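Local coordinates for F5/8 type C domain protein (Bacteroides ovatus, PDB 4ZRX), which probably hydrolyses alpha-L-fucosides with a TIM-barrel family domain and carries an F5/8 type C domain that may bind sugar, at residues 100-105 with 110-115; 106-111 with 169-174; 146-149 with 154-157; 163-168 with 182-187. One frame throughout, in Å; residues are numbered along the deposited sequence.

Interaction 1: 100-105 with 110-115; sequences DGFCLW and TKHSVA
C103 and S113 meet in a single beta bridge, with their CA atoms 4.3 Å apart. Two backbone bonds define it. C103 N donates to H112 O at 3.0 Å and is almost straight (173°). V114 N returns a bond to C103 O, also 3.0 Å long but less straight than the first.

Tight packing lies beside this bridge. The first torsion of H112 (chi1 -163°) sets its ring anti to the backbone N, where the imidazole meets F102 in a T-shaped pair with planes at 86°. F102 supplies the edge: its CD1 stands 4.0 Å above the centre of the H112 face. Farther round the same phenyl ring, F102 CE1 comes within 3.3 Å of S113 C, which approaches the ring obliquely. H112 NE2 meets a water in the imidazole plane at 2.7 Å, and that water also bonds D100 OD1. The same carboxylate oxygen accepts from F102 N, closing an Asx turn.

The T110 side is looser. T110 CG2 lies 4.1 Å from C103 SG, a plain van der Waals contact, and the residue is partly exposed. T110 OG1 accepts from H112 N and S113 OG from A115 N, two consecutive ST turns; K111 and A115 lie exposed on this side.

Around the bridge, D100 and F102 pack on I52 of helix 52-56, L104 on V126 of helix 126-137, and C103 and W105 on Q168 of helix 158-174, while L104 shares a backbone bond with A96 of strand 91-97.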
loop_
_atom_site.group_PDB
_atom_site.type_symbol
_atom_site.label_atom_id
_atom_site.label_comp_id
_atom_site.label_asym_id
_atom_site.label_seq_id
_atom_site.Cartn_x
_atom_site.Cartn_y
_atom_site.Cartn_z
ATOM N N ASP A 100 -3.830 20.564 -8.533
ATOM C CA ASP A 100 -4.503 21.879 -8.427
ATOM C C ASP A 100 -3.566 23.063 -8.570
ATOM O O ASP A 100 -4.009 24.175 -8.875
ATOM C CB ASP A 100 -5.252 21.946 -7.099
ATOM C CG ASP A 100 -4.359 21.783 -5.934
ATOM O OD1 ASP A 100 -3.837 22.832 -5.534
ATOM O OD2 ASP A 100 -4.162 20.643 -5.454
ATOM N N GLY A 101 -2.269 22.864 -8.357
ATOM C CA GLY A 101 -1.295 23.904 -8.631
ATOM C C GLY A 101 -0.994 24.859 -7.506
ATOM O O GLY A 101 -0.139 25.760 -7.663
ATOM N N PHE A 102 -1.675 24.660 -6.372
ATOM C CA PHE A 102 -1.450 25.460 -5.182
ATOM C C PHE A 102 -0.130 25.124 -4.473
ATOM O O PHE A 102 0.069 24.008 -4.056
ATOM C CB PHE A 102 -2.624 25.318 -4.210
ATOM C CG PHE A 102 -2.470 26.179 -2.993
ATOM C CD1 PHE A 102 -2.758 27.556 -3.047
ATOM C CD2 PHE A 102 -2.057 25.638 -1.798
ATOM C CE1 PHE A 102 -2.608 28.342 -1.900
ATOM C CE2 PHE A 102 -1.901 26.440 -0.691
ATOM C CZ PHE A 102 -2.184 27.768 -0.745
ATOM N N CYS A 103 0.784 26.081 -4.404
ATOM C CA CYS A 103 2.118 25.833 -3.846
ATOM C C CYS A 103 2.129 26.065 -2.351
ATOM O O CYS A 103 1.719 27.134 -1.870
ATOM C CB CYS A 103 3.141 26.715 -4.517
ATOM S SG CYS A 103 3.254 26.339 -6.249
ATOM N N LEU A 104 2.716 25.097 -1.612
ATOM C CA LEU A 104 2.884 25.188 -0.165
ATOM C C LEU A 104 4.065 26.015 0.361
ATOM O O LEU A 104 4.269 26.091 1.543
ATOM C CB LEU A 104 2.990 23.752 0.413
ATOM C CG LEU A 104 1.748 22.882 0.327
ATOM C CD1 LEU A 104 1.961 21.637 1.115
ATOM C CD2 LEU A 104 0.566 23.585 0.856
ATOM N N TRP A 105 4.803 26.646 -0.539
ATOM C CA TRP A 105 5.887 27.522 -0.217
ATOM C C TRP A 105 5.677 28.796 -1.086
ATOM O O TRP A 105 5.039 28.749 -2.174
ATOM C CB TRP A 105 7.228 26.883 -0.528
ATOM C CG TRP A 105 7.597 26.839 -1.988
ATOM C CD1 TRP A 105 8.590 27.537 -2.570
ATOM C CD2 TRP A 105 7.080 25.960 -3.023
ATOM N NE1 TRP A 105 8.663 27.252 -3.894
ATOM C CE2 TRP A 105 7.760 26.280 -4.206
ATOM C CE3 TRP A 105 6.091 24.968 -3.072
ATOM C CZ2 TRP A 105 7.497 25.656 -5.431
ATOM C CZ3 TRP A 105 5.773 24.382 -4.309
ATOM C CH2 TRP A 105 6.493 24.716 -5.464
ATOM N N THR A 110 4.442 32.085 -9.017
ATOM C CA THR A 110 2.966 32.230 -9.095
ATOM C C THR A 110 2.462 32.806 -7.804
ATOM O O THR A 110 3.106 32.666 -6.754
ATOM C CB THR A 110 2.287 30.891 -9.401
ATOM O OG1 THR A 110 0.867 31.027 -9.440
ATOM C CG2 THR A 110 2.639 29.826 -8.376
ATOM N N LYS A 111 1.331 33.505 -7.910
ATOM C CA LYS A 111 0.562 33.974 -6.774
ATOM C C LYS A 111 -0.243 32.880 -6.115
ATOM O O LYS A 111 -0.742 33.080 -5.020
ATOM C CB LYS A 111 -0.415 35.092 -7.200
ATOM C CG LYS A 111 0.236 36.341 -7.701
ATOM C CD LYS A 111 -0.823 37.339 -8.068
ATOM C CE LYS A 111 -0.156 38.608 -8.503
ATOM N NZ LYS A 111 -1.174 39.640 -8.782
ATOM N N HIS A 112 -0.377 31.732 -6.766
ATOM C CA HIS A 112 -1.253 30.683 -6.287
ATOM C C HIS A 112 -0.465 29.824 -5.297
ATOM O O HIS A 112 -0.015 28.705 -5.607
ATOM C CB HIS A 112 -1.776 29.870 -7.453
ATOM C CG HIS A 112 -2.964 29.054 -7.098
ATOM N ND1 HIS A 112 -4.098 29.639 -6.582
ATOM C CD2 HIS A 112 -3.236 27.735 -7.232
ATOM C CE1 HIS A 112 -5.011 28.699 -6.394
ATOM N NE2 HIS A 112 -4.500 27.540 -6.731
ATOM N N SER A 113 -0.307 30.383 -4.113
ATOM C CA SER A 113 0.497 29.783 -3.061
ATOM C C SER A 113 0.083 30.246 -1.711
ATOM O O SER A 113 -0.760 31.149 -1.586
ATOM C CB SER A 113 1.955 30.145 -3.247
ATOM O OG SER A 113 2.227 31.495 -2.751
ATOM N N VAL A 114 0.750 29.715 -0.703
ATOM C CA VAL A 114 0.547 30.149 0.682
ATOM C C VAL A 114 0.751 31.657 0.912
ATOM O O VAL A 114 0.227 32.215 1.841
ATOM C CB VAL A 114 1.445 29.372 1.661
ATOM C CG1 VAL A 114 0.886 27.968 1.811
ATOM C CG2 VAL A 114 2.924 29.421 1.211
ATOM N N ALA A 115 1.535 32.282 0.063
ATOM C CA ALA A 115 1.746 33.761 0.139
ATOM C C ALA A 115 0.450 34.543 -0.050
ATOM O O ALA A 115 0.319 35.687 0.430
ATOM C CB ALA A 115 2.816 34.186 -0.849
HETATM O O HOH W 1 -5.755 25.224 -6.241
#

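Interaction 2: 106-111 with 169-174; sequences PTATTK and LTELLT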
loop_
_atom_site.group_PDB
_atom_site.type_symbol
_atom_site.label_atom_id
_atom_site.label_comp_id
_atom_site.label_asym_id
_atom_site.label_seq_id
_atom_site.Cartn_x
_atom_site.Cartn_y
_atom_site.Cartn_z
ATOM N N PRO A 106 6.220 29.920 -0.607
ATOM C CA PRO A 106 6.028 31.211 -1.325
ATOM C C PRO A 106 6.931 31.294 -2.533
ATOM O O PRO A 106 7.978 32.000 -2.523
ATOM C CB PRO A 106 6.434 32.259 -0.287
ATOM C CG PRO A 106 7.400 31.555 0.640
ATOM C CD PRO A 106 6.894 30.087 0.693
ATOM N N THR A 107 6.566 30.578 -3.565
ATOM C CA THR A 107 7.309 30.549 -4.810
ATOM C C THR A 107 7.314 31.927 -5.498
ATOM O O THR A 107 6.336 32.653 -5.485
ATOM C CB THR A 107 6.712 29.503 -5.739
ATOM O OG1 THR A 107 7.420 29.437 -6.983
ATOM C CG2 THR A 107 5.245 29.725 -6.019
ATOM N N ALA A 108 8.404 32.231 -6.182
ATOM C CA ALA A 108 8.469 33.437 -7.033
ATOM C C ALA A 108 7.680 33.228 -8.329
ATOM O O ALA A 108 7.470 34.162 -9.093
ATOM C CB ALA A 108 9.939 33.748 -7.384
ATOM N N THR A 109 7.194 32.005 -8.596
ATOM C CA THR A 109 6.648 31.672 -9.912
ATOM C C THR A 109 5.174 31.997 -10.110
ATOM O O THR A 109 4.713 32.117 -11.265
ATOM C CB THR A 109 6.777 30.183 -10.233
ATOM O OG1 THR A 109 6.082 29.391 -9.237
ATOM C CG2 THR A 109 8.210 29.769 -10.304
ATOM N N THR A 110 4.442 32.085 -9.017
ATOM C CA THR A 110 2.966 32.230 -9.095
ATOM C C THR A 110 2.462 32.806 -7.804
ATOM O O THR A 110 3.106 32.666 -6.754
ATOM C CB THR A 110 2.287 30.891 -9.401
ATOM O OG1 THR A 110 0.867 31.027 -9.440
ATOM C CG2 THR A 110 2.639 29.826 -8.376
ATOM N N LYS A 111 1.331 33.505 -7.910
ATOM C CA LYS A 111 0.562 33.974 -6.774
ATOM C C LYS A 111 -0.243 32.880 -6.115
ATOM O O LYS A 111 -0.742 33.080 -5.020
ATOM C CB LYS A 111 -0.415 35.092 -7.200
ATOM C CG LYS A 111 0.236 36.341 -7.701
ATOM C CD LYS A 111 -0.823 37.339 -8.068
ATOM C CE LYS A 111 -0.156 38.608 -8.503
ATOM N NZ LYS A 111 -1.174 39.640 -8.782
ATOM N N LEU A 169 10.956 23.781 -9.149
ATOM C CA LEU A 169 11.823 22.652 -8.748
ATOM C C LEU A 169 13.103 23.150 -8.166
ATOM O O LEU A 169 13.559 22.670 -7.188
ATOM C CB LEU A 169 12.029 21.751 -9.938
ATOM C CG LEU A 169 12.912 20.512 -9.761
ATOM C CD1 LEU A 169 12.267 19.566 -8.770
ATOM C CD2 LEU A 169 13.092 19.886 -11.128
ATOM N N THR A 170 13.694 24.180 -8.787
ATOM C CA THR A 170 14.929 24.783 -8.311
ATOM C C THR A 170 14.729 25.398 -6.952
ATOM O O THR A 170 15.532 25.219 -6.089
ATOM C CB THR A 170 15.458 25.803 -9.330
ATOM O OG1 THR A 170 15.716 25.134 -10.580
ATOM C CG2 THR A 170 16.714 26.520 -8.819
ATOM N N GLU A 171 13.592 26.038 -6.699
ATOM C CA GLU A 171 13.375 26.546 -5.342
ATOM C C GLU A 171 13.375 25.416 -4.301
ATOM O O GLU A 171 14.035 25.477 -3.214
ATOM C CB GLU A 171 12.046 27.316 -5.273
ATOM C CG GLU A 171 12.090 28.602 -6.027
ATOM C CD GLU A 171 10.737 29.229 -6.286
ATOM O OE1 GLU A 171 9.665 28.505 -6.258
ATOM O OE2 GLU A 171 10.762 30.476 -6.579
ATOM N N LEU A 172 12.616 24.373 -4.615
ATOM C CA LEU A 172 12.466 23.246 -3.697
ATOM C C LEU A 172 13.764 22.520 -3.431
ATOM O O LEU A 172 13.965 22.012 -2.334
ATOM C CB LEU A 172 11.367 22.274 -4.193
ATOM C CG LEU A 172 9.930 22.808 -4.236
ATOM C CD1 LEU A 172 9.017 21.833 -4.883
ATOM C CD2 LEU A 172 9.481 23.088 -2.830
ATOM N N LEU A 173 14.628 22.514 -4.437
ATOM C CA LEU A 173 15.880 21.776 -4.348
ATOM C C LEU A 173 17.076 22.622 -3.923
ATOM O O LEU A 173 18.186 22.099 -3.823
ATOM C CB LEU A 173 16.159 21.093 -5.683
ATOM C CG LEU A 173 15.122 20.060 -6.165
ATOM C CD1 LEU A 173 15.678 19.291 -7.318
ATOM C CD2 LEU A 173 14.602 19.142 -5.154
ATOM N N THR A 174 16.859 23.919 -3.715
ATOM C CA THR A 174 17.904 24.881 -3.300
ATOM C C THR A 174 17.712 25.320 -1.855
ATOM O O THR A 174 18.651 25.284 -1.014
ATOM C CB THR A 174 17.896 26.070 -4.204
ATOM O OG1 THR A 174 18.192 25.659 -5.547
ATOM C CG2 THR A 174 18.980 27.146 -3.729
#
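T107 and A108 are gripped by the carboxylate of E171, one oxygen apiece. Of these two hydrogen bonds, the hydroxyl one is short: T107 OG1 donates at 2.5 Å to E171 OE1, which receives it on its syn lone pair. A108 N reaches E171 OE2 at 3.0 Å with an N-H...O angle of 163°, also on the syn side but 22° out of the carboxylate plane. Two bonds to one carboxylate limit its rotation about the last torsion. OE1 has a further donor in W105 NE1.

A second set of bonds stays within 106-111. T107 OG1 accepts from T109 N at 3.0 Å, an ST turn, and from T109 OG1 at 2.6 Å, so the hydroxyl that donates to E171 also takes two bonds. T109 OG1 also bonds Q168 NE2, about one turn before E171 on the helix. Through the two E171 bonds the contact ties the loop between strand 91-97 and helix 126-137 of this TIM-barrel family domain to a later helix, 158-174. E171 spans the gap with its chain extended beyond CG.

Van der Waals contact is slight and gathers about the same carboxylate. The hydroxyl bond brings T107 CB near OE1, A108 CB touches E171 OE2 at 3.5 Å, and T109 CG2 stays at the limit of contact with E171 OE1.

Interaction 3: 146-149 with 154-157; sequences SPWD and CYGD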
loop_
_atom_site.group_PDB
_atom_site.type_symbol
_atom_site.label_atom_id
_atom_site.label_comp_id
_atom_site.label_asym_id
_atom_site.label_seq_id
_atom_site.Cartn_x
_atom_site.Cartn_y
_atom_site.Cartn_z
ATOM N N SER A 146 3.817 18.319 -8.584
ATOM C CA SER A 146 2.962 17.776 -9.674
ATOM C C SER A 146 3.312 18.320 -11.060
ATOM O O SER A 146 3.250 19.562 -11.265
ATOM C CB SER A 146 1.502 18.008 -9.371
ATOM O OG SER A 146 0.678 17.554 -10.397
ATOM N N PRO A 147 3.689 17.438 -11.995
ATOM C CA PRO A 147 3.876 17.915 -13.394
ATOM C C PRO A 147 2.585 18.533 -13.932
ATOM O O PRO A 147 2.632 19.652 -14.432
ATOM C CB PRO A 147 4.296 16.638 -14.138
ATOM C CG PRO A 147 4.926 15.806 -13.061
ATOM C CD PRO A 147 4.133 16.033 -11.848
ATOM N N TRP A 148 1.446 17.851 -13.768
ATOM C CA TRP A 148 0.155 18.395 -14.217
ATOM C C TRP A 148 -0.226 19.551 -13.255
ATOM O O TRP A 148 -0.271 19.377 -12.038
ATOM C CB TRP A 148 -0.913 17.299 -14.168
ATOM C CG TRP A 148 -2.315 17.678 -14.612
ATOM C CD1 TRP A 148 -2.695 18.619 -15.556
ATOM C CD2 TRP A 148 -3.513 17.096 -14.137
ATOM N NE1 TRP A 148 -4.073 18.636 -15.678
ATOM C CE2 TRP A 148 -4.594 17.701 -14.839
ATOM C CE3 TRP A 148 -3.793 16.095 -13.193
ATOM C CZ2 TRP A 148 -5.926 17.354 -14.587
ATOM C CZ3 TRP A 148 -5.089 15.767 -12.938
ATOM C CH2 TRP A 148 -6.157 16.393 -13.650
ATOM N N ASP A 149 -0.510 20.727 -13.824
ATOM C CA ASP A 149 -0.815 21.894 -13.034
ATOM C C ASP A 149 -2.068 22.520 -13.652
ATOM O O ASP A 149 -2.029 23.030 -14.772
ATOM C CB ASP A 149 0.392 22.855 -13.042
ATOM C CG ASP A 149 0.247 24.020 -12.105
ATOM O OD1 ASP A 149 -0.897 24.525 -11.951
ATOM O OD2 ASP A 149 1.290 24.474 -11.511
ATOM N N CYS A 154 0.330 29.027 -17.936
ATOM C CA CYS A 154 1.267 28.623 -18.977
ATOM C C CYS A 154 1.299 27.113 -19.178
ATOM O O CYS A 154 2.002 26.655 -20.072
ATOM C CB CYS A 154 2.673 29.177 -18.716
ATOM S SG CYS A 154 3.493 28.428 -17.252
ATOM N N TYR A 155 0.554 26.334 -18.355
ATOM C CA TYR A 155 0.483 24.877 -18.560
ATOM C C TYR A 155 -0.059 24.559 -19.946
ATOM O O TYR A 155 -1.128 25.027 -20.313
ATOM C CB TYR A 155 -0.395 24.158 -17.521
ATOM C CG TYR A 155 -0.315 22.651 -17.645
ATOM C CD1 TYR A 155 0.788 21.948 -17.133
ATOM C CD2 TYR A 155 -1.311 21.922 -18.280
ATOM C CE1 TYR A 155 0.864 20.573 -17.226
ATOM C CE2 TYR A 155 -1.228 20.581 -18.403
ATOM C CZ TYR A 155 -0.129 19.879 -17.886
ATOM O OH TYR A 155 -0.054 18.513 -18.034
ATOM N N GLY A 156 0.703 23.781 -20.710
ATOM C CA GLY A 156 0.315 23.393 -22.047
ATOM C C GLY A 156 0.916 24.303 -23.122
ATOM O O GLY A 156 0.816 23.994 -24.282
ATOM N N ASP A 157 1.526 25.424 -22.734
ATOM C CA ASP A 157 2.456 26.197 -23.603
ATOM C C ASP A 157 3.810 25.606 -23.231
ATOM O O ASP A 157 4.510 26.137 -22.367
ATOM C CB ASP A 157 2.352 27.722 -23.258
ATOM C CG ASP A 157 3.372 28.614 -23.993
ATOM O OD1 ASP A 157 4.259 28.071 -24.691
ATOM O OD2 ASP A 157 3.287 29.880 -23.838
#
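Y155 is the residue of 154-157 that reaches P147, W148 and D149, and it sits at the second position of a turn. C154 opens this type II beta turn, its O accepting from D157 N at 3.0 Å.

Y155 follows with CG anti to the backbone N (chi1 -173°), which sends the ring away from the turn and into the other segment. Along the ring the partners change. Near its base, Y155 CG is 3.4 Å from D149 O. Toward the middle, D149 N stands 3.6 Å above one face of the Y155 ring, displaced toward the rim. Y155 CE1 approaches P147 O at 3.4 Å, obliquely to the ring. At the far end, W148 CD1 of the pyrrole ring lies 3.7 Å from Y155 CZ, and the phenol and the five-membered ring of W148 are inclined at 54°, neither stacked nor perpendicular. The phenol OH, buried here, bonds Y199 OH and N188 ND2.

G156 comes next with phi at 96°, a backbone shape that suits glycine at the third position of a type II turn. D157 ends the turn at the N-cap position of helix 158-174.

The facing segment is braced separately: S146 OG donates in plane to a lone pair of W148 O at 2.6 Å, W148 NE1 bonds E190, and D149 forms a salt bridge with K97. Y155 packs one part of the loop between strand 140-145 and helix 158-174 against another, in a connection of the kind that follows each barrel strand at the C-terminal rim of a TIM barrel, where active sites of that fold lie.

Interaction 4: 163-168 with 182-187; sequences DFFIRQ and VWFDGA. With EDO (1,2-ethanediol), chain B.
F165 on helix 158-174 and F184 on strand 181-184 have the nearest CA atoms of the two segments, yet these are 11.3 Å apart, so the backbones stay well separated and the side chains close the distance. Each phenyl covers part of the gap. The CB of F165 is directed toward the strand, its ring anti to the backbone N (chi1 -165°), whereas the CB of F184 points neither toward the helix nor away from it, and only the ring end comes close. F184 CE1 lies at the edge of the F165 ring, near its plane, 3.5 Å from F165 CZ. The pair is oblique overall, with ring centres 5.4 Å apart and planes at 55°. Both residues are buried.

This is the helix-on-sheet contact of a beta-alpha-beta crossover, made of strand 140-145, helix 158-174 and strand 181-184, the last pairing parallel with the first, as repeated around a TIM barrel. F184 faces the helix layer. W183, its neighbour on the strand, turns to F47, Y144 and E286 instead.

Beyond the strand, D185 OD1 accepts from A187 N at 3.1 Å with an angle of 164°, an Asx turn, the donor lying well above the carboxylate plane. A 1,2-ethanediol, probably from the crystallisation liquor, sits against this turn. Its O1 donates to D185 OD1 at 3.1 Å and its O2 does so at 3.3 Å, while G186 N gives O2 a bent bond of 3.0 Å. W183 CH2 borders the diol, 3.8 Å from its C1, and Y144 OH bonds the other oxygen of D185.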
loop_
_atom_site.group_PDB
_atom_site.type_symbol
_atom_site.label_atom_id
_atom_site.label_comp_id
_atom_site.label_asym_id
_atom_site.label_seq_id
_atom_site.Cartn_x
_atom_site.Cartn_y
_atom_site.Cartn_z
ATOM N N ASP A 163 9.963 25.867 -18.259
ATOM C CA ASP A 163 10.791 26.834 -17.511
ATOM C C ASP A 163 10.215 27.091 -16.129
ATOM O O ASP A 163 10.955 27.176 -15.142
ATOM C CB ASP A 163 10.886 28.188 -18.270
ATOM C CG ASP A 163 11.704 29.260 -17.515
ATOM O OD1 ASP A 163 12.955 29.238 -17.620
ATOM O OD2 ASP A 163 11.112 30.163 -16.874
ATOM N N PHE A 164 8.907 27.278 -16.086
ATOM C CA PHE A 164 8.150 27.558 -14.850
ATOM C C PHE A 164 8.351 26.415 -13.840
ATOM O O PHE A 164 8.635 26.638 -12.664
ATOM C CB PHE A 164 6.660 27.680 -15.287
ATOM C CG PHE A 164 5.638 27.813 -14.146
ATOM C CD1 PHE A 164 5.297 29.046 -13.623
ATOM C CD2 PHE A 164 5.014 26.694 -13.644
ATOM C CE1 PHE A 164 4.322 29.137 -12.604
ATOM C CE2 PHE A 164 4.085 26.777 -12.705
ATOM C CZ PHE A 164 3.752 27.993 -12.147
ATOM N N PHE A 165 8.210 25.221 -14.358
ATOM C CA PHE A 165 8.400 23.984 -13.576
ATOM C C PHE A 165 9.796 23.878 -13.034
ATOM O O PHE A 165 9.986 23.594 -11.868
ATOM C CB PHE A 165 8.035 22.781 -14.395
ATOM C CG PHE A 165 7.852 21.487 -13.559
ATOM C CD1 PHE A 165 6.665 21.271 -12.866
ATOM C CD2 PHE A 165 8.874 20.585 -13.436
ATOM C CE1 PHE A 165 6.498 20.135 -12.106
ATOM C CE2 PHE A 165 8.712 19.417 -12.694
ATOM C CZ PHE A 165 7.502 19.210 -12.015
ATOM N N ILE A 166 10.804 24.175 -13.873
ATOM C CA ILE A 166 12.163 24.138 -13.400
ATOM C C ILE A 166 12.353 25.191 -12.345
ATOM O O ILE A 166 13.110 24.972 -11.413
ATOM C CB ILE A 166 13.190 24.296 -14.600
ATOM C CG1 ILE A 166 13.167 22.992 -15.400
ATOM C CG2 ILE A 166 14.601 24.584 -14.093
ATOM C CD1 ILE A 166 13.908 23.064 -16.723
ATOM N N ARG A 167 11.737 26.386 -12.499
ATOM C CA ARG A 167 11.931 27.394 -11.463
ATOM C C ARG A 167 11.329 26.944 -10.151
ATOM O O ARG A 167 11.958 27.118 -9.114
ATOM C CB ARG A 167 11.417 28.772 -11.873
ATOM C CG ARG A 167 12.385 29.450 -12.760
ATOM C CD ARG A 167 11.735 30.673 -13.402
ATOM N NE ARG A 167 11.128 31.619 -12.455
ATOM C CZ ARG A 167 9.908 32.156 -12.613
ATOM N NH1 ARG A 167 9.131 31.778 -13.617
ATOM N NH2 ARG A 167 9.454 33.051 -11.751
ATOM N N GLN A 168 10.154 26.313 -10.181
ATOM C CA GLN A 168 9.585 25.725 -8.942
ATOM C C GLN A 168 10.464 24.652 -8.297
ATOM O O GLN A 168 10.734 24.655 -7.071
ATOM C CB GLN A 168 8.206 25.154 -9.214
ATOM C CG GLN A 168 7.189 26.224 -9.548
ATOM C CD GLN A 168 5.755 25.694 -9.637
ATOM O OE1 GLN A 168 5.516 24.507 -9.922
ATOM N NE2 GLN A 168 4.797 26.579 -9.489
ATOM N N VAL A 182 12.386 12.900 -5.352
ATOM C CA VAL A 182 11.561 13.840 -6.082
ATOM C C VAL A 182 10.531 13.057 -6.863
ATOM O O VAL A 182 10.895 12.205 -7.690
ATOM C CB VAL A 182 12.387 14.714 -7.070
ATOM C CG1 VAL A 182 11.514 15.675 -7.763
ATOM C CG2 VAL A 182 13.460 15.462 -6.268
ATOM N N TRP A 183 9.252 13.256 -6.502
ATOM C CA TRP A 183 8.178 12.448 -7.025
ATOM C C TRP A 183 7.452 13.245 -8.096
ATOM O O TRP A 183 6.932 14.343 -7.812
ATOM C CB TRP A 183 7.212 12.134 -5.874
ATOM C CG TRP A 183 6.686 10.762 -5.788
ATOM C CD1 TRP A 183 7.308 9.706 -5.195
ATOM C CD2 TRP A 183 5.390 10.273 -6.188
ATOM N NE1 TRP A 183 6.537 8.605 -5.231
ATOM C CE2 TRP A 183 5.332 8.909 -5.795
ATOM C CE3 TRP A 183 4.335 10.796 -6.927
ATOM C CZ2 TRP A 183 4.210 8.101 -6.043
ATOM C CZ3 TRP A 183 3.241 10.013 -7.162
ATOM C CH2 TRP A 183 3.158 8.687 -6.691
ATOM N N PHE A 184 7.427 12.695 -9.311
ATOM C CA PHE A 184 6.721 13.291 -10.441
ATOM C C PHE A 184 5.596 12.375 -10.892
ATOM O O PHE A 184 5.772 11.401 -11.632
ATOM C CB PHE A 184 7.712 13.525 -11.586
ATOM C CG PHE A 184 8.779 14.580 -11.327
ATOM C CD1 PHE A 184 8.506 15.759 -10.659
ATOM C CD2 PHE A 184 10.028 14.435 -11.918
ATOM C CE1 PHE A 184 9.461 16.730 -10.508
ATOM C CE2 PHE A 184 11.024 15.419 -11.785
ATOM C CZ PHE A 184 10.748 16.583 -11.050
ATOM N N ASP A 185 4.406 12.653 -10.366
ATOM C CA ASP A 185 3.216 11.898 -10.636
ATOM C C ASP A 185 2.910 11.906 -12.113
ATOM O O ASP A 185 3.055 12.951 -12.773
ATOM C CB ASP A 185 2.103 12.502 -9.837
ATOM C CG ASP A 185 0.914 11.620 -9.681
ATOM O OD1 ASP A 185 0.788 10.627 -10.418
ATOM O OD2 ASP A 185 0.123 11.971 -8.764
ATOM N N GLY A 186 2.525 10.732 -12.640
ATOM C CA GLY A 186 2.176 10.603 -14.077
ATOM C C GLY A 186 0.730 10.935 -14.373
ATOM O O GLY A 186 0.327 11.052 -15.532
ATOM N N ALA A 187 -0.060 11.085 -13.324
ATOM C CA ALA A 187 -1.512 11.277 -13.468
ATOM C C ALA A 187 -1.791 12.579 -14.184
ATOM O O ALA A 187 -1.146 13.609 -13.948
ATOM C CB ALA A 187 -2.188 11.281 -12.091
HETATM C C1 EDO B . 1.462 7.347 -9.857
HETATM O O1 EDO B . 0.160 7.785 -9.470
HETATM C C2 EDO B . 1.429 6.855 -11.300
HETATM O O2 EDO B . 1.525 7.992 -12.172
#

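In the fold
From the N terminus, interaction 1 closes a short loop between strand 91-97 and helix 126-137. Interaction 2 starts within that loop, at 106-111, sharing T110 and K111 with it, and runs to helix 158-174; W105 joins the two contacts. Within the long span of interaction 2, interaction 3 closes a short turn within the connection from strand 140-145 to the same helix. Interaction 4 starts inside that span and ends beyond it on strand 181-184, so interactions 2 and 4 cross, linked by T109 and Q168. P147 of interaction 3 packs on F165 and D185 of interaction 4. Helix 158-174 thus links a preceding loop to the following barrel strand.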